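Local structure of methyl-accepting chemotaxis protein (Vibrio parahaemolyticus, 4EXO) at residues E55-F60 with H114-N119; A122-Y127 with G141-D146. The protein probably senses small molecules such as pyruvate through its periplasmic Cache (PAS-like) domain and passes the signal on as a chemotaxis receptor. All blocks are in the same frame, centred on the assembly; numbering follows the deposited sequence. Where two conformers were deposited one is given.

Contact 1: E55-F60 with H114-N119; sequences ESDGYF and HKPTIN. With PYR (pyruvic acid), chain B.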
ATOM      1  N   GLU A  55       7.920   3.250   1.807  1.00 24.52           N
ATOM      2  CA  GLU A  55       8.993   4.061   2.392  1.00 25.71           C
ATOM      3  C   GLU A  55      10.115   4.033   1.348  1.00 25.23           C
ATOM      4  O   GLU A  55      10.021   3.346   0.322  1.00 24.10           O
ATOM      5  CB  GLU A  55       9.469   3.519   3.748  1.00 26.54           C
ATOM      6  CG  GLU A  55       9.957   2.050   3.697  1.00 29.36           C
ATOM      7  CD  GLU A  55      10.430   1.537   5.063  1.00 37.78           C
ATOM      8  OE1 GLU A  55      11.471   2.026   5.553  1.00 39.93           O
ATOM      9  OE2 GLU A  55       9.767   0.646   5.635  1.00 42.18           O
ATOM     10  N   SER A  56      11.170   4.802   1.576  1.00 24.86           N
ATOM     11  CA  SER A  56      12.264   4.860   0.606  1.00 24.89           C
ATOM     12  C   SER A  56      12.822   3.477   0.249  1.00 23.40           C
ATOM     13  O   SER A  56      13.153   3.207  -0.938  1.00 23.83           O
ATOM     14  CB  SER A  56      13.383   5.778   1.106  1.00 26.10           C
ATOM     15  OG  SER A  56      12.954   7.131   0.975  1.00 32.75           O
ATOM     16  N   ASP A  57      12.840   2.580   1.238  1.00 21.25           N
ATOM     17  CA  ASP A  57      13.381   1.227   1.018  1.00 20.77           C
ATOM     18  C   ASP A  57      12.288   0.193   0.722  1.00 19.57           C
ATOM     19  O   ASP A  57      12.558  -0.993   0.740  1.00 18.55           O
ATOM     20  CB  ASP A  57      14.141   0.782   2.264  1.00 20.43           C
ATOM     21  CG  ASP A  57      15.453   1.553   2.444  1.00 22.25           C
ATOM     22  OD1 ASP A  57      16.163   1.738   1.442  1.00 22.60           O
ATOM     23  OD2 ASP A  57      15.765   1.955   3.580  1.00 23.14           O
ATOM     24  N   GLY A  58      11.071   0.660   0.490  1.00 18.43           N
ATOM     25  CA  GLY A  58       9.895  -0.215   0.420  1.00 18.51           C
ATOM     26  C   GLY A  58       9.329  -0.213  -0.983  1.00 18.54           C
ATOM     27  O   GLY A  58       8.581   0.699  -1.338  1.00 19.37           O
ATOM     28  N   TYR A  59       9.659  -1.243  -1.783  1.00 17.08           N
ATOM     29  CA  TYR A  59       9.366  -1.249  -3.222  1.00 16.40           C
ATOM     30  C   TYR A  59       9.087  -2.667  -3.719  1.00 16.32           C
ATOM     31  O   TYR A  59       9.336  -3.648  -2.988  1.00 15.52           O
ATOM     32  CB  TYR A  59      10.595  -0.690  -4.008  1.00 16.00           C
ATOM     33  CG  TYR A  59      11.839  -1.572  -3.846  1.00 15.79           C
ATOM     34  CD1 TYR A  59      12.079  -2.636  -4.720  1.00 16.98           C
ATOM     35  CD2 TYR A  59      12.740  -1.361  -2.784  1.00 16.83           C
ATOM     36  CE1 TYR A  59      13.221  -3.471  -4.582  1.00 16.73           C
ATOM     37  CE2 TYR A  59      13.902  -2.175  -2.612  1.00 17.51           C
ATOM     38  CZ  TYR A  59      14.124  -3.232  -3.535  1.00 15.90           C
ATOM     39  OH  TYR A  59      15.231  -4.035  -3.383  1.00 16.33           O
ATOM     40  N   PHE A  60       8.583  -2.765  -4.958  1.00 16.40           N
ATOM     41  CA  PHE A  60       8.294  -4.059  -5.587  1.00 16.65           C
ATOM     42  C   PHE A  60       9.327  -4.515  -6.617  1.00 17.60           C
ATOM     43  O   PHE A  60       9.963  -3.681  -7.313  1.00 17.28           O
ATOM     44  CB  PHE A  60       6.947  -4.010  -6.308  1.00 16.27           C
ATOM     45  CG  PHE A  60       5.779  -3.932  -5.393  1.00 17.28           C
ATOM     46  CD1 PHE A  60       5.304  -5.076  -4.749  1.00 17.85           C
ATOM     47  CD2 PHE A  60       5.138  -2.714  -5.183  1.00 19.84           C
ATOM     48  CE1 PHE A  60       4.201  -5.025  -3.898  1.00 20.98           C
ATOM     49  CE2 PHE A  60       4.010  -2.628  -4.321  1.00 20.34           C
ATOM     50  CZ  PHE A  60       3.544  -3.785  -3.661  1.00 22.56           C
ATOM     51  N   HIS A 114      20.719  -5.218  -1.978  1.00 18.55           N
ATOM     52  CA  HIS A 114      20.902  -3.762  -2.021  1.00 17.23           C
ATOM     53  C   HIS A 114      19.766  -3.076  -1.237  1.00 17.34           C
ATOM     54  O   HIS A 114      18.586  -3.370  -1.431  1.00 17.09           O
ATOM     55  CB  HIS A 114      20.874  -3.311  -3.475  1.00 16.75           C
ATOM     56  CG  HIS A 114      20.835  -1.818  -3.661  1.00 19.09           C
ATOM     57  ND1 HIS A 114      19.660  -1.125  -3.858  1.00 17.40           N
ATOM     58  CD2 HIS A 114      21.833  -0.910  -3.763  1.00 20.42           C
ATOM     59  CE1 HIS A 114      19.933   0.156  -4.050  1.00 21.69           C
ATOM     60  NE2 HIS A 114      21.250   0.308  -4.016  1.00 19.84           N
ATOM     61  N   LYS A 115      20.135  -2.153  -0.358  1.00 16.64           N
ATOM     62  CA  LYS A 115      19.169  -1.353   0.380  1.00 17.36           C
ATOM     63  C   LYS A 115      19.266   0.113  -0.135  1.00 18.05           C
ATOM     64  O   LYS A 115      20.318   0.745   0.017  1.00 19.06           O
ATOM     65  CB  LYS A 115      19.527  -1.398   1.871  1.00 16.94           C
ATOM     66  CG  LYS A 115      18.617  -0.555   2.765  1.00 19.62           C
ATOM     67  CD  LYS A 115      18.976  -0.758   4.251  1.00 20.85           C
ATOM     68  CE  LYS A 115      18.085   0.089   5.146  1.00 23.06           C
ATOM     69  NZ  LYS A 115      18.383  -0.092   6.616  1.00 25.03           N
ATOM     70  N   PRO A 116      18.196   0.634  -0.769  1.00 18.51           N
ATOM     71  CA  PRO A 116      18.284   1.957  -1.417  1.00 18.13           C
ATOM     72  C   PRO A 116      18.877   3.051  -0.546  1.00 18.22           C
ATOM     73  O   PRO A 116      19.749   3.803  -1.028  1.00 20.27           O
ATOM     74  CB  PRO A 116      16.832   2.259  -1.805  1.00 18.71           C
ATOM     75  CG  PRO A 116      16.293   0.837  -2.194  1.00 16.89           C
ATOM     76  CD  PRO A 116      16.936  -0.075  -1.107  1.00 18.37           C
ATOM     77  N   THR A 117      18.451   3.163   0.708  1.00 19.79           N
ATOM     78  CA  THR A 117      18.851   4.334   1.504  1.00 19.65           C
ATOM     79  C   THR A 117      20.342   4.363   1.894  1.00 20.18           C
ATOM     80  O   THR A 117      20.805   5.378   2.429  1.00 20.68           O
ATOM     81  CB  THR A 117      17.981   4.521   2.781  1.00 20.25           C
ATOM     82  OG1 THR A 117      18.016   3.331   3.587  1.00 20.00           O
ATOM     83  CG2 THR A 117      16.514   4.887   2.423  1.00 21.73           C
ATOM     84  N   ILE A 118      21.077   3.263   1.685  1.00 19.20           N
ATOM     85  CA  ILE A 118      22.536   3.233   1.952  1.00 19.28           C
ATOM     86  C   ILE A 118      23.343   2.751   0.750  1.00 19.00           C
ATOM     87  O   ILE A 118      24.580   2.660   0.811  1.00 18.31           O
ATOM     88  CB  ILE A 118      22.915   2.358   3.200  1.00 20.27           C
ATOM     89  CG1 ILE A 118      22.472   0.883   3.003  1.00 18.79           C
ATOM     90  CG2 ILE A 118      22.318   2.969   4.475  1.00 21.26           C
ATOM     91  CD1 ILE A 118      22.962  -0.110   4.157  1.00 21.20           C
ATOM     92  N   ASN A 119      22.650   2.449  -0.347  1.00 17.83           N
ATOM     93  CA  ASN A 119      23.302   1.923  -1.540  1.00 18.56           C
ATOM     94  C   ASN A 119      24.353   0.838  -1.222  1.00 18.69           C
ATOM     95  O   ASN A 119      25.514   0.919  -1.684  1.00 17.86           O
ATOM     96  CB  ASN A 119      23.947   3.071  -2.394  1.00 17.62           C
ATOM     97  CG  ASN A 119      24.389   2.591  -3.769  1.00 18.19           C
ATOM     98  OD1 ASN A 119      23.837   1.610  -4.308  1.00 18.87           O
ATOM     99  ND2 ASN A 119      25.381   3.263  -4.356  1.00 17.66           N
TER
HETATM  100  C   PYR B 201      14.952  -7.475  -4.351  1.00 20.67           C
HETATM  101  O   PYR B 201      14.932  -7.689  -3.052  1.00 20.01           O
HETATM  102  OXT PYR B 201      14.973  -6.232  -4.790  1.00 19.95           O
HETATM  103  CA  PYR B 201      14.963  -8.552  -5.268  1.00 21.76           C
HETATM  104  O3  PYR B 201      14.983  -8.249  -6.513  1.00 19.66           O
HETATM  105  CB  PYR B 201      14.987 -10.022  -4.870  1.00 20.45           C
HETATM  106  O   HOH W   1      17.371  -2.708  -4.523  1.00 18.34           O
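Asp57 faces Thr117 with both carboxylate oxygens. OD1 of Asp57 accepts a hydrogen bond from the backbone N of Thr117 at 2.8 Å, and OD2 takes the hydroxyl OG1 of the same residue at 2.6 Å, each oxygen using its syn lone pair. This two-pronged grip fixes the rotation of the carboxylate. With chi1 at 56°, Thr117 tucks OG1 between its own backbone N and carbonyl carbon, close to the amide that binds the other oxygen, while its methyl CG2 packs on Ser56 CB at 3.5 Å. The Pro116 ring lies beside OD1, and its CG meets CE2 of Tyr59 at 3.9 Å, the two side chains crossing obliquely. From there the Tyr59 ring reaches on to pyruvate: OH donates to OXT at 2.6 Å, with that oxygen in the ring plane at its edge. A water 2.8 Å from Tyr59 OH gives it a hydrogen bond and also pairs with ND1 of His114, whose NE2 is held by OD1 of Asn119. Lys115 runs its extended chain past Asp57, CE lying 3.4 Å from OD2, but its ammonium forms a salt bridge with Asp145. Behind this shell, a type I beta turn from Glu55 to Gly58 presents Asp57 to the turn after strand 108-115. The Tyr59 ring meets that of His72, and both belong to the pyruvate pocket of the single Cache domain.

Contact 2: A122-Y127 with G141-D146; sequences APKLGY and GIYIDD. With PYR (pyruvic acid), chain B.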
ATOM      1  N   ALA A 122      22.217  -5.194   2.619  1.00 19.98           N
ATOM      2  CA  ALA A 122      21.732  -5.265   3.991  1.00 20.32           C
ATOM      3  C   ALA A 122      20.769  -6.436   4.157  1.00 20.36           C
ATOM      4  O   ALA A 122      20.076  -6.796   3.198  1.00 19.63           O
ATOM      5  CB  ALA A 122      21.003  -3.984   4.408  1.00 20.44           C
ATOM      6  N   PRO A 123      20.683  -6.989   5.378  1.00 21.71           N
ATOM      7  CA  PRO A 123      19.723  -8.083   5.590  1.00 21.80           C
ATOM      8  C   PRO A 123      18.277  -7.637   5.422  1.00 20.97           C
ATOM      9  O   PRO A 123      17.882  -6.553   5.909  1.00 19.92           O
ATOM     10  CB  PRO A 123      20.006  -8.567   7.020  1.00 21.93           C
ATOM     11  CG  PRO A 123      20.794  -7.486   7.672  1.00 25.59           C
ATOM     12  CD  PRO A 123      21.531  -6.742   6.567  1.00 22.66           C
ATOM     13  N   LYS A 124      17.491  -8.494   4.770  1.00 20.95           N
ATOM     14  CA  LYS A 124      16.115  -8.173   4.395  1.00 20.28           C
ATOM     15  C   LYS A 124      15.210  -9.362   4.713  1.00 20.08           C
ATOM     16  O   LYS A 124      15.667 -10.520   4.765  1.00 20.15           O
ATOM     17  CB  LYS A 124      16.116  -7.935   2.863  1.00 20.37           C
ATOM     18  CG  LYS A 124      14.837  -7.446   2.222  1.00 20.15           C
ATOM     19  CD  LYS A 124      15.125  -7.072   0.749  1.00 18.32           C
ATOM     20  CE  LYS A 124      13.896  -6.418   0.065  1.00 17.41           C
ATOM     21  NZ  LYS A 124      14.246  -5.883  -1.317  1.00 19.09           N
ATOM     22  N   LEU A 125      13.924  -9.075   4.910  1.00 20.10           N
ATOM     23  CA  LEU A 125      12.914 -10.128   4.931  1.00 19.53           C
ATOM     24  C   LEU A 125      11.978  -9.879   3.754  1.00 19.30           C
ATOM     25  O   LEU A 125      11.285  -8.887   3.726  1.00 18.37           O
ATOM     26  CB  LEU A 125      12.146 -10.142   6.250  1.00 19.30           C
ATOM     27  CG  LEU A 125      10.906 -11.079   6.302  1.00 21.83           C
ATOM     28  CD1 LEU A 125      11.339 -12.538   6.047  1.00 21.48           C
ATOM     29  CD2 LEU A 125      10.229 -10.940   7.661  1.00 24.89           C
ATOM     30  N   GLY A 126      11.998 -10.774   2.775  1.00 18.90           N
ATOM     31  CA  GLY A 126      11.166 -10.620   1.577  1.00 18.99           C
ATOM     32  C   GLY A 126       9.869 -11.372   1.701  1.00 19.04           C
ATOM     33  O   GLY A 126       9.762 -12.312   2.491  1.00 19.38           O
ATOM     34  N   TYR A 127       8.873 -10.935   0.947  1.00 18.78           N
ATOM     35  CA  TYR A 127       7.558 -11.563   0.937  1.00 18.88           C
ATOM     36  C   TYR A 127       7.075 -11.518  -0.524  1.00 18.75           C
ATOM     37  O   TYR A 127       7.107 -10.475  -1.162  1.00 18.51           O
ATOM     38  CB  TYR A 127       6.558 -10.872   1.893  1.00 19.36           C
ATOM     39  CG  TYR A 127       5.190 -11.527   1.747  1.00 19.72           C
ATOM     40  CD1 TYR A 127       4.990 -12.838   2.168  1.00 19.00           C
ATOM     41  CD2 TYR A 127       4.152 -10.870   1.082  1.00 17.77           C
ATOM     42  CE1 TYR A 127       3.750 -13.475   1.979  1.00 19.46           C
ATOM     43  CE2 TYR A 127       2.901 -11.487   0.901  1.00 21.07           C
ATOM     44  CZ  TYR A 127       2.729 -12.796   1.348  1.00 20.57           C
ATOM     45  OH  TYR A 127       1.525 -13.424   1.194  1.00 21.54           O
ATOM     46  N   GLY A 141       9.702  -6.279   0.496  1.00 19.52           N
ATOM     47  CA  GLY A 141      10.464  -6.695   1.687  1.00 18.42           C
ATOM     48  C   GLY A 141      10.667  -5.557   2.659  1.00 19.52           C
ATOM     49  O   GLY A 141      10.402  -4.394   2.332  1.00 18.80           O
ATOM     50  N   ILE A 142      11.089  -5.908   3.872  1.00 19.35           N
ATOM     51  CA  ILE A 142      11.484  -4.922   4.891  0.50 19.71           C
ATOM     52  C   ILE A 142      12.937  -5.209   5.289  1.00 20.33           C
ATOM     53  O   ILE A 142      13.336  -6.384   5.370  1.00 19.57           O
ATOM     54  CB  ILE A 142      10.536  -4.990   6.106  0.50 19.20           C
ATOM     55  CG1 ILE A 142       9.117  -4.603   5.670  0.50 19.11           C
ATOM     56  CG2 ILE A 142      11.005  -4.102   7.248  0.50 19.00           C
ATOM     57  CD1 ILE A 142       8.109  -4.647   6.775  0.50 17.84           C
ATOM     58  N   TYR A 143      13.728  -4.171   5.545  1.00 20.74           N
ATOM     59  CA  TYR A 143      15.140  -4.403   5.911  1.00 23.10           C
ATOM     60  C   TYR A 143      15.257  -4.612   7.418  1.00 26.20           C
ATOM     61  O   TYR A 143      14.582  -3.955   8.193  1.00 26.57           O
ATOM     62  CB  TYR A 143      16.040  -3.274   5.381  1.00 22.45           C
ATOM     63  CG  TYR A 143      16.117  -3.355   3.855  1.00 22.14           C
ATOM     64  CD1 TYR A 143      17.160  -4.063   3.231  1.00 20.23           C
ATOM     65  CD2 TYR A 143      15.137  -2.786   3.047  1.00 20.37           C
ATOM     66  CE1 TYR A 143      17.225  -4.184   1.852  1.00 18.98           C
ATOM     67  CE2 TYR A 143      15.190  -2.903   1.658  1.00 19.39           C
ATOM     68  CZ  TYR A 143      16.229  -3.592   1.067  1.00 18.83           C
ATOM     69  OH  TYR A 143      16.294  -3.706  -0.309  1.00 18.02           O
ATOM     70  N   ILE A 144      16.062  -5.570   7.840  1.00 29.85           N
ATOM     71  CA  ILE A 144      16.067  -5.923   9.260  1.00 34.11           C
ATOM     72  C   ILE A 144      17.364  -5.538   9.971  1.00 36.61           C
ATOM     73  O   ILE A 144      17.544  -5.866  11.157  1.00 37.72           O
ATOM     74  CB  ILE A 144      15.718  -7.410   9.505  1.00 34.18           C
ATOM     75  CG1 ILE A 144      16.573  -8.337   8.645  1.00 35.71           C
ATOM     76  CG2 ILE A 144      14.231  -7.687   9.197  1.00 36.26           C
ATOM     77  CD1 ILE A 144      16.194  -9.782   8.841  1.00 39.04           C
ATOM     78  N   ASP A 145      18.247  -4.835   9.265  1.00 38.84           N
ATOM     79  CA  ASP A 145      19.515  -4.379   9.867  1.00 42.43           C
ATOM     80  C   ASP A 145      19.368  -3.660  11.222  1.00 44.43           C
ATOM     81  O   ASP A 145      20.286  -3.742  12.051  1.00 45.71           O
ATOM     82  CB  ASP A 145      20.449  -3.627   8.885  1.00 42.05           C
ATOM     83  CG  ASP A 145      19.728  -2.588   8.005  1.00 44.34           C
ATOM     84  OD1 ASP A 145      18.478  -2.578   7.875  1.00 43.58           O
ATOM     85  OD2 ASP A 145      20.457  -1.765   7.406  1.00 46.91           O
ATOM     86  N   ASP A 146      18.246  -2.969  11.450  1.00 46.50           N
ATOM     87  CA  ASP A 146      17.818  -2.636  12.832  1.00 48.22           C
ATOM     88  C   ASP A 146      17.599  -3.922  13.691  1.00 48.39           C
ATOM     89  O   ASP A 146      16.495  -4.238  14.167  1.00 48.41           O
ATOM     90  CB  ASP A 146      16.593  -1.681  12.866  1.00 48.87           C
ATOM     91  CG  ASP A 146      15.578  -1.970  11.766  1.00 51.50           C
ATOM     92  OD1 ASP A 146      15.050  -3.107  11.735  1.00 52.88           O
ATOM     93  OD2 ASP A 146      15.308  -1.065  10.933  1.00 53.38           O
TER
HETATM   94  C   PYR B 201      14.952  -7.475  -4.351  1.00 20.67           C
HETATM   95  O   PYR B 201      14.932  -7.689  -3.052  1.00 20.01           O
HETATM   96  OXT PYR B 201      14.973  -6.232  -4.790  1.00 19.95           O
HETATM   97  CA  PYR B 201      14.963  -8.552  -5.268  1.00 21.76           C
HETATM   98  O3  PYR B 201      14.983  -8.249  -6.513  1.00 19.66           O
HETATM   99  CB  PYR B 201      14.987 -10.022  -4.870  1.00 20.45           C
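Lys124 and Tyr143 form a non-hydrogen-bonded pair, as do Gly126 and Gly141, on either side of the hydrogen-bonded pair Leu125-Ile142 in an antiparallel hairpin whose short strand segments have N-to-C directions 156° apart. Leu125 N gives a nearly straight bond to Ile142 O (2.8 Å), and Ile142 N returns one to Leu125 O (3.0 Å). Beyond the strand end, Ile144 N still reaches Pro123 O at 2.8 Å, tilted 35° from the carbonyl plane. Lys124 lies across the Tyr143 ring: its CG sits over one face, offset toward the rim and 4.2 Å from the centroid, a CH-pi contact. CG of Lys124 stands anti to the backbone N (chi1 -174°) and every later torsion is extended, which carries the chain past CZ and brings NZ to Tyr143 OH at 3.2 Å. The same ammonium donates to pyruvate O at 2.6 Å, where its positive charge probably helps to neutralise the carboxylate. Tyr143, a second-shell residue, has its OH hydrogen-bonded also to His114 O, which probably helps to hold it beside the lysine. Gly141, without a side chain, lets Lys124 CE approach its CA to 3.8 Å. At the open end of the hairpin, away from its turn, Pro123 CB packs on Ile144 CG1, and Ala122 CB touches the Tyr143 ring at CD1. Strand 108-115 continues the sheet beside Ala122, Lys124 and Gly126 through backbone bonds. The face bearing Lys124 and Tyr143 looks into the ligand pocket, whereas Ile142, on the other face, packs against the long helix 2-28 at Arg14, Glu17 and Leu18.

The two contacts, with centres 10 Å apart, meet at one end of the pyruvate. Contact 1 supplies Tyr59 to the carboxylate oxygen OXT and contact 2 supplies Lys124 to the other oxygen, O, with Tyr59 OH and Lys124 NZ 2.9 Å apart; Tyr63 and His72 add further hydrogen bonds to the ligand. Tyr143 ties the contacts together: its OH lies 2.6 Å from His114 O and is also hydrogen-bonded to Tyr59 OH, while its CE2 packs on Asp57 O at 3.4 Å. Farther from the pocket, Lys115 NZ and Asp145 OD2 pair at 2.8 Å. Strand 120-131 lies between strands 136-143 and 108-115, so the bonds to His114 and Lys115 reach across it.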